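PDB 4KH9: hypothetical protein, which is of unknown function but binds calcium and belongs to the three-domain DUF4785 family. Local coordinates for residues I64-V72 with S154-T162; E191-A199 with L211-F221. All blocks are in the same frame, centred on the assembly; numbering follows the deposited sequence.

Interaction 1 of 2, residues I64-V72 with S154-T162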
loop_
_atom_site.group_PDB
_atom_site.type_symbol
_atom_site.label_atom_id
_atom_site.label_comp_id
_atom_site.label_asym_id
_atom_site.label_seq_id
_atom_site.Cartn_x
_atom_site.Cartn_y
_atom_site.Cartn_z
ATOM N N ILE A 64 -9.138 21.086 -14.530
ATOM C CA ILE A 64 -7.852 20.407 -14.585
ATOM C C ILE A 64 -6.850 21.483 -14.162
ATOM O O ILE A 64 -6.676 22.449 -14.903
ATOM C CB ILE A 64 -7.550 19.759 -15.964
ATOM C CG1 ILE A 64 -8.589 18.663 -16.310
ATOM C CG2 ILE A 64 -6.100 19.220 -16.005
ATOM C CD1 ILE A 64 -8.441 18.080 -17.713
ATOM N N SER A 65 -6.263 21.363 -12.956
ATOM C CA SER A 65 -5.355 22.380 -12.431
ATOM C C SER A 65 -3.906 21.909 -12.517
ATOM O O SER A 65 -3.573 20.805 -12.095
ATOM C CB SER A 65 -5.724 22.723 -10.984
ATOM O OG SER A 65 -5.605 21.585 -10.148
ATOM N N THR A 66 -3.068 22.722 -13.153
ATOM C CA THR A 66 -1.668 22.424 -13.328
ATOM C C THR A 66 -0.859 23.601 -12.805
ATOM O O THR A 66 -1.333 24.729 -12.832
ATOM C CB THR A 66 -1.354 22.076 -14.815
ATOM O OG1 THR A 66 -1.463 23.251 -15.602
ATOM C CG2 THR A 66 -2.248 20.947 -15.380
ATOM N N LEU A 67 0.368 23.337 -12.357
ATOM C CA LEU A 67 1.275 24.346 -11.816
ATOM C C LEU A 67 2.516 24.530 -12.706
ATOM O O LEU A 67 3.299 25.484 -12.513
ATOM C CB LEU A 67 1.705 23.952 -10.390
ATOM C CG LEU A 67 0.565 23.816 -9.365
ATOM C CD1 LEU A 67 1.088 23.281 -8.041
ATOM C CD2 LEU A 67 -0.202 25.163 -9.196
ATOM N N ALA A 68 2.702 23.631 -13.677
ATOM C CA ALA A 68 3.820 23.780 -14.606
ATOM C C ALA A 68 3.401 23.375 -15.994
ATOM O O ALA A 68 2.442 22.617 -16.139
ATOM C CB ALA A 68 5.008 22.964 -14.143
ATOM N N PRO A 69 4.114 23.814 -17.048
ATOM C CA PRO A 69 3.727 23.377 -18.391
ATOM C C PRO A 69 3.977 21.877 -18.588
ATOM O O PRO A 69 4.768 21.245 -17.855
ATOM C CB PRO A 69 4.616 24.225 -19.307
ATOM C CG PRO A 69 5.806 24.582 -18.493
ATOM C CD PRO A 69 5.293 24.712 -17.084
ATOM N N GLY A 70 3.298 21.314 -19.579
ATOM C CA GLY A 70 3.513 19.924 -19.957
ATOM C C GLY A 70 3.000 18.874 -19.007
ATOM O O GLY A 70 3.569 17.778 -18.942
ATOM N N ALA A 71 1.864 19.146 -18.326
ATOM C CA ALA A 71 1.252 18.150 -17.475
ATOM C C ALA A 71 0.681 17.021 -18.321
ATOM O O ALA A 71 0.310 17.238 -19.483
ATOM C CB ALA A 71 0.159 18.767 -16.612
ATOM N N VAL A 72 0.625 15.814 -17.747
ATOM C CA VAL A 72 0.093 14.647 -18.459
ATOM C C VAL A 72 -1.297 14.311 -17.874
ATOM O O VAL A 72 -1.454 14.252 -16.665
ATOM C CB VAL A 72 1.078 13.467 -18.382
ATOM C CG1 VAL A 72 0.516 12.240 -19.099
ATOM C CG2 VAL A 72 2.458 13.858 -18.987
ATOM N N SER A 154 -6.766 11.435 -14.181
ATOM C CA SER A 154 -5.453 11.414 -13.564
ATOM C C SER A 154 -4.613 12.553 -14.147
ATOM O O SER A 154 -4.523 12.699 -15.367
ATOM C CB SER A 154 -4.786 10.065 -13.774
ATOM O OG SER A 154 -3.511 10.055 -13.164
ATOM N N VAL A 155 -4.079 13.400 -13.282
ATOM C CA VAL A 155 -3.257 14.531 -13.698
ATOM C C VAL A 155 -1.887 14.374 -13.093
ATOM O O VAL A 155 -1.760 14.417 -11.883
ATOM C CB VAL A 155 -3.887 15.909 -13.319
ATOM C CG1 VAL A 155 -2.986 17.072 -13.752
ATOM C CG2 VAL A 155 -5.304 16.069 -13.911
ATOM N N LEU A 156 -0.868 14.209 -13.936
ATOM C CA LEU A 156 0.516 14.185 -13.532
ATOM C C LEU A 156 1.106 15.552 -13.882
ATOM O O LEU A 156 1.271 15.887 -15.059
ATOM C CB LEU A 156 1.307 13.028 -14.151
ATOM C CG LEU A 156 2.834 13.058 -13.901
ATOM C CD1 LEU A 156 3.163 12.810 -12.428
ATOM C CD2 LEU A 156 3.561 12.091 -14.828
ATOM N N ASP A 157 1.403 16.345 -12.858
ATOM C CA ASP A 157 1.982 17.680 -13.033
ATOM C C ASP A 157 3.498 17.465 -13.044
ATOM O O ASP A 157 4.224 17.822 -12.115
ATOM C CB ASP A 157 1.473 18.603 -11.895
ATOM C CG ASP A 157 1.486 20.095 -12.208
ATOM O OD1 ASP A 157 1.916 20.477 -13.338
ATOM O OD2 ASP A 157 1.053 20.876 -11.347
ATOM N N LYS A 158 3.929 16.771 -14.094
ATOM C CA LYS A 158 5.254 16.250 -14.355
ATOM C C LYS A 158 6.377 17.264 -14.066
ATOM O O LYS A 158 7.424 16.868 -13.536
ATOM C CB LYS A 158 5.331 15.801 -15.850
ATOM C CG LYS A 158 6.550 14.962 -16.188
ATOM C CD LYS A 158 6.541 14.413 -17.611
ATOM C CE LYS A 158 7.733 13.520 -17.809
ATOM N NZ LYS A 158 7.657 12.743 -19.075
ATOM N N PHE A 159 6.181 18.545 -14.418
ATOM C CA PHE A 159 7.297 19.460 -14.263
ATOM C C PHE A 159 7.092 20.447 -13.099
ATOM O O PHE A 159 7.870 21.399 -12.955
ATOM C CB PHE A 159 7.559 20.181 -15.601
ATOM C CG PHE A 159 7.986 19.190 -16.660
ATOM C CD1 PHE A 159 9.269 18.630 -16.642
ATOM C CD2 PHE A 159 7.122 18.832 -17.690
ATOM C CE1 PHE A 159 9.664 17.727 -17.621
ATOM C CE2 PHE A 159 7.520 17.922 -18.668
ATOM C CZ PHE A 159 8.789 17.373 -18.629
ATOM N N SER A 160 6.117 20.160 -12.224
ATOM C CA SER A 160 5.890 20.921 -10.996
ATOM C C SER A 160 6.870 20.516 -9.908
ATOM O O SER A 160 7.243 19.342 -9.822
ATOM C CB SER A 160 4.469 20.700 -10.493
ATOM O OG SER A 160 4.286 21.430 -9.292
ATOM N N ILE A 161 7.287 21.476 -9.073
ATOM C CA ILE A 161 8.193 21.179 -7.947
ATOM C C ILE A 161 7.318 21.017 -6.662
ATOM O O ILE A 161 7.852 20.807 -5.580
ATOM C CB ILE A 161 9.327 22.238 -7.791
ATOM C CG1 ILE A 161 8.749 23.645 -7.483
ATOM C CG2 ILE A 161 10.216 22.262 -9.066
ATOM C CD1 ILE A 161 9.761 24.716 -6.902
ATOM N N THR A 162 5.980 21.090 -6.805
ATOM C CA THR A 162 5.027 20.930 -5.692
ATOM C C THR A 162 4.618 19.468 -5.602
ATOM O O THR A 162 4.109 18.895 -6.577
ATOM C CB THR A 162 3.799 21.848 -5.809
ATOM O OG1 THR A 162 4.221 23.200 -5.756
ATOM C CG2 THR A 162 2.785 21.619 -4.662
HETATM O O HOH W 1 -1.462 20.416 -10.584
HETATM O O HOH W 2 3.637 19.755 -15.400
HETATM O O HOH W 3 -1.654 11.104 -15.842
#
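The carboxylate of Asp157 reaches into the loop that follows strand 62-65 and takes two consecutive backbone N-H groups. Leu67 N lies 2.7 Å from Asp157 OD2, and Ala68 N lies 3.3 Å from Asp157 OD1. Each oxygen is met on its syn side, with the donors 16-17° out of the carboxylate plane. CG of Asp157 stands anti to the backbone N (chi1 -156°), which carries the carboxylate across to the loop. Leu67 crosses it at about a right angle, with CB 3.3 Å from Asp157 OD2. The tip of Leu67 lies against Thr162, CD1 to CB 3.8 Å. Two waters fill in around the carboxylate: one joins Asp157 OD1 to Phe159 N, and another links Asp157 OD2 to Ser65 O. Ala68 CB presses on the backbone of the type I turn from Asp157 to Ser160, 3.4 Å from Phe159 C. Behind this, Ile64 CG2 meets Val155 CG2. At the far end, Val72 and Leu156 form an antiparallel hydrogen-bonded pair, with Val72 N to Leu156 O 2.8 Å and a matching return bond.

The outer side, with Leu156, Lys158 and Phe159 exposed, is looser. Phe159 turns its ring edge to the carbonyl oxygens of Pro69 and Gly70, with CD2 3.4 Å from Pro69 O. The side chain of Lys158 leads away from the loop.

Arg255 of the central domain makes a salt bridge to Asp157 OD2. One buried aspartate thus ties loop, turn and neighbouring domain together. This dense set of donors probably favours its charged form.

Interaction 2 of 2, residues E191-A199 with L211-F221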
loop_
_atom_site.group_PDB
_atom_site.type_symbol
_atom_site.label_atom_id
_atom_site.label_comp_id
_atom_site.label_asym_id
_atom_site.label_seq_id
_atom_site.Cartn_x
_atom_site.Cartn_y
_atom_site.Cartn_z
ATOM N N GLU A 191 5.616 28.478 0.904
ATOM C CA GLU A 191 5.076 27.943 2.153
ATOM C C GLU A 191 3.564 27.988 2.035
ATOM O O GLU A 191 2.987 29.078 1.898
ATOM C CB GLU A 191 5.592 28.723 3.390
ATOM C CG GLU A 191 7.087 28.590 3.668
ATOM C CD GLU A 191 7.593 27.234 4.129
ATOM O OE1 GLU A 191 6.935 26.600 4.987
ATOM O OE2 GLU A 191 8.686 26.830 3.670
ATOM N N TYR A 192 2.930 26.808 1.980
ATOM C CA TYR A 192 1.471 26.743 1.833
ATOM C C TYR A 192 0.790 26.665 3.182
ATOM O O TYR A 192 1.406 26.226 4.160
ATOM C CB TYR A 192 1.042 25.519 0.988
ATOM C CG TYR A 192 1.621 25.462 -0.412
ATOM C CD1 TYR A 192 1.243 26.384 -1.384
ATOM C CD2 TYR A 192 2.502 24.452 -0.778
ATOM C CE1 TYR A 192 1.752 26.320 -2.682
ATOM C CE2 TYR A 192 3.005 24.366 -2.077
ATOM C CZ TYR A 192 2.636 25.311 -3.024
ATOM O OH TYR A 192 3.131 25.249 -4.309
ATOM N N ASP A 193 -0.484 27.062 3.204
ATOM C CA ASP A 193 -1.426 26.914 4.301
ATOM C C ASP A 193 -2.543 26.021 3.822
ATOM O O ASP A 193 -3.285 26.387 2.907
ATOM C CB ASP A 193 -1.970 28.231 4.837
ATOM C CG ASP A 193 -2.847 27.978 6.079
ATOM O OD1 ASP A 193 -2.358 27.334 7.031
ATOM O OD2 ASP A 193 -4.048 28.303 6.033
ATOM N N VAL A 194 -2.629 24.821 4.394
ATOM C CA VAL A 194 -3.594 23.809 3.971
ATOM C C VAL A 194 -4.711 23.651 5.012
ATOM O O VAL A 194 -4.424 23.544 6.192
ATOM C CB VAL A 194 -2.865 22.456 3.710
ATOM C CG1 VAL A 194 -3.842 21.371 3.275
ATOM C CG2 VAL A 194 -1.763 22.620 2.658
ATOM N N ASN A 195 -5.968 23.588 4.547
ATOM C CA ASN A 195 -7.137 23.350 5.375
ATOM C C ASN A 195 -8.042 22.283 4.728
ATOM O O ASN A 195 -8.765 21.598 5.450
ATOM C CB ASN A 195 -7.915 24.643 5.627
ATOM C CG ASN A 195 -7.221 25.635 6.535
ATOM O OD1 ASN A 195 -6.932 25.350 7.703
ATOM N ND2 ASN A 195 -6.967 26.839 6.029
ATOM N N ASP A 196 -8.006 22.136 3.382
ATOM C CA ASP A 196 -8.849 21.153 2.723
ATOM C C ASP A 196 -8.030 19.870 2.488
ATOM O O ASP A 196 -7.241 19.771 1.530
ATOM C CB ASP A 196 -9.452 21.730 1.417
ATOM C CG ASP A 196 -10.536 20.888 0.747
ATOM O OD1 ASP A 196 -10.901 19.831 1.304
ATOM O OD2 ASP A 196 -11.004 21.281 -0.345
ATOM N N VAL A 197 -8.165 18.926 3.435
ATOM C CA VAL A 197 -7.483 17.614 3.433
ATOM C C VAL A 197 -8.488 16.523 3.730
ATOM O O VAL A 197 -9.241 16.626 4.695
ATOM C CB VAL A 197 -6.306 17.517 4.453
ATOM C CG1 VAL A 197 -5.569 16.171 4.363
ATOM C CG2 VAL A 197 -5.333 18.660 4.343
ATOM N N ASP A 198 -8.448 15.439 2.964
ATOM C CA ASP A 198 -9.293 14.254 3.199
ATOM C C ASP A 198 -8.382 13.036 3.158
ATOM O O ASP A 198 -7.475 13.012 2.322
ATOM C CB ASP A 198 -10.410 14.152 2.129
ATOM C CG ASP A 198 -11.242 15.407 1.924
ATOM O OD1 ASP A 198 -11.891 15.859 2.898
ATOM O OD2 ASP A 198 -11.249 15.941 0.783
ATOM N N ALA A 199 -8.565 12.061 4.052
ATOM C CA ALA A 199 -7.716 10.857 4.044
ATOM C C ALA A 199 -8.490 9.664 4.595
ATOM O O ALA A 199 -9.331 9.814 5.485
ATOM C CB ALA A 199 -6.435 11.094 4.849
ATOM N N LEU A 211 -9.728 8.473 8.273
ATOM C CA LEU A 211 -8.696 8.905 9.223
ATOM C C LEU A 211 -9.141 10.131 9.907
ATOM O O LEU A 211 -9.673 11.012 9.231
ATOM C CB LEU A 211 -7.347 9.215 8.547
ATOM C CG LEU A 211 -6.367 8.179 8.131
ATOM C CD1 LEU A 211 -5.075 8.907 7.746
ATOM C CD2 LEU A 211 -6.010 7.216 9.259
ATOM N N ASN A 212 -8.881 10.238 11.217
ATOM C CA ASN A 212 -9.191 11.432 11.997
ATOM C C ASN A 212 -7.965 12.323 11.942
ATOM O O ASN A 212 -6.882 11.907 12.389
ATOM C CB ASN A 212 -9.574 11.021 13.411
ATOM C CG ASN A 212 -10.763 10.077 13.445
ATOM O OD1 ASN A 212 -10.695 8.963 13.973
ATOM N ND2 ASN A 212 -11.861 10.477 12.839
ATOM N N LEU A 213 -8.107 13.516 11.363
ATOM C CA LEU A 213 -6.977 14.403 11.114
ATOM C C LEU A 213 -6.810 15.535 12.121
ATOM O O LEU A 213 -7.775 16.078 12.676
ATOM C CB LEU A 213 -7.117 15.043 9.693
ATOM C CG LEU A 213 -7.184 14.069 8.506
ATOM C CD1 LEU A 213 -7.715 14.772 7.253
ATOM C CD2 LEU A 213 -5.840 13.449 8.230
ATOM N N THR A 214 -5.542 15.943 12.281
ATOM C CA THR A 214 -5.146 17.094 13.091
ATOM C C THR A 214 -4.109 17.845 12.323
ATOM O O THR A 214 -3.222 17.238 11.770
ATOM C CB THR A 214 -4.639 16.710 14.520
ATOM O OG1 THR A 214 -3.570 15.778 14.391
ATOM C CG2 THR A 214 -5.715 16.110 15.404
ATOM N N LYS A 215 -4.218 19.165 12.289
ATOM C CA LYS A 215 -3.272 20.058 11.653
ATOM C C LYS A 215 -2.055 20.218 12.568
ATOM O O LYS A 215 -2.196 20.651 13.723
ATOM C CB LYS A 215 -3.954 21.409 11.363
ATOM C CG LYS A 215 -3.151 22.282 10.400
ATOM C CD LYS A 215 -3.997 23.393 9.844
ATOM C CE LYS A 215 -3.167 24.333 9.000
ATOM N NZ LYS A 215 -4.023 25.368 8.340
ATOM N N LEU A 216 -0.869 19.858 12.076
ATOM C CA LEU A 216 0.368 19.954 12.873
ATOM C C LEU A 216 1.110 21.275 12.560
ATOM O O LEU A 216 1.602 21.939 13.471
ATOM C CB LEU A 216 1.260 18.732 12.617
ATOM C CG LEU A 216 2.562 18.626 13.421
ATOM C CD1 LEU A 216 2.294 18.215 14.879
ATOM C CD2 LEU A 216 3.527 17.639 12.778
ATOM N N LYS A 217 1.163 21.640 11.271
ATOM C CA LYS A 217 1.780 22.844 10.696
ATOM C C LYS A 217 0.867 23.385 9.624
ATOM O O LYS A 217 -0.078 22.701 9.251
ATOM C CB LYS A 217 3.174 22.525 10.092
ATOM C CG LYS A 217 4.246 22.109 11.090
ATOM C CD LYS A 217 5.573 21.728 10.417
ATOM C CE LYS A 217 6.209 22.783 9.510
ATOM N NZ LYS A 217 6.433 24.091 10.187
ATOM N N SER A 218 1.162 24.573 9.071
ATOM C CA SER A 218 0.363 25.137 7.979
ATOM C C SER A 218 0.270 24.144 6.790
ATOM O O SER A 218 -0.779 24.070 6.150
ATOM C CB SER A 218 0.948 26.465 7.512
ATOM O OG SER A 218 2.250 26.303 6.969
ATOM N N ASN A 219 1.338 23.354 6.538
ATOM C CA ASN A 219 1.378 22.419 5.414
ATOM C C ASN A 219 1.496 20.931 5.844
ATOM O O ASN A 219 1.758 20.089 4.990
ATOM C CB ASN A 219 2.574 22.773 4.503
ATOM C CG ASN A 219 3.917 22.500 5.158
ATOM O OD1 ASN A 219 4.134 22.756 6.355
ATOM N ND2 ASN A 219 4.807 21.869 4.419
ATOM N N VAL A 220 1.382 20.615 7.147
ATOM C CA VAL A 220 1.529 19.236 7.629
ATOM C C VAL A 220 0.302 18.829 8.469
ATOM O O VAL A 220 -0.134 19.570 9.371
ATOM C CB VAL A 220 2.848 19.060 8.442
ATOM C CG1 VAL A 220 3.024 17.625 8.931
ATOM C CG2 VAL A 220 4.077 19.510 7.641
ATOM N N PHE A 221 -0.200 17.619 8.193
ATOM C CA PHE A 221 -1.316 16.987 8.891
ATOM C C PHE A 221 -0.922 15.623 9.383
ATOM O O PHE A 221 -0.187 14.907 8.706
ATOM C CB PHE A 221 -2.556 16.853 7.974
ATOM C CG PHE A 221 -3.382 18.118 7.885
ATOM C CD1 PHE A 221 -2.956 19.198 7.113
ATOM C CD2 PHE A 221 -4.572 18.237 8.582
ATOM C CE1 PHE A 221 -3.711 20.378 7.056
ATOM C CE2 PHE A 221 -5.336 19.403 8.501
ATOM C CZ PHE A 221 -4.894 20.469 7.747
HETATM O O HOH W 4 -10.174 12.603 6.566
#
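Val197 lays its CG2 methyl on one face of the Phe221 ring, 3.7 Å from the centroid and 17° off the ring normal, a CH-pi contact. Lys215 CA lies over the opposite face, so the ring is held between the two strands of the hairpin 196-202 and 208-217. Val194 O meets the ring edge in plane, and Val194 CG1 packs beside CE1. Further along, Leu213 straddles two bumps: CD1 sits against Val197 CG1 at 3.9 Å, and CD2 leans on Ala199 CB. Leu211 CD1 touches the same small methyl, beside Leu213 CD2.

At the open end, Lys215 runs out fully extended across Val194. Its NZ makes a salt bridge to Asp193 OD1 (2.9 Å) and hydrogen bonds to Val194 O (2.8 Å) and Asn195 OD1 (3.0 Å), above the planes of both carbonyls. Val194 N to Ser218 O, 2.7 Å, and Ser218 OG to Tyr192 O close the end past the bulge formed by Leu216 and Lys217 opposite Val220.

Asp196 and Asp198, part of a calcium site seen in this protein, point away. The contact therefore splits: apolar groups meet on the inward side of this E-set clan domain, while one ammonium gathers three oxygens at its exposed edge.

Overall arrangement
The two contacts meet directly, since Thr162 OG1 of interaction 1 lies 2.7 Å from Tyr192 OH of interaction 2, a probable hydrogen bond. Interaction 1 stands where the N-terminal domain passes into the central one and is the more buried. Interaction 2 lies wholly within the central domain and mixes a buried inner side with an exposed edge. Interaction 1 is built round a buried acid that takes backbone N-H groups. Interaction 2 is built round an aromatic ring, with a lysine seeking oxygens at its exposed edge. They share no strand, but interaction 2 is part of the sheet that includes strand 251-264, and interaction 1 packs on that strand.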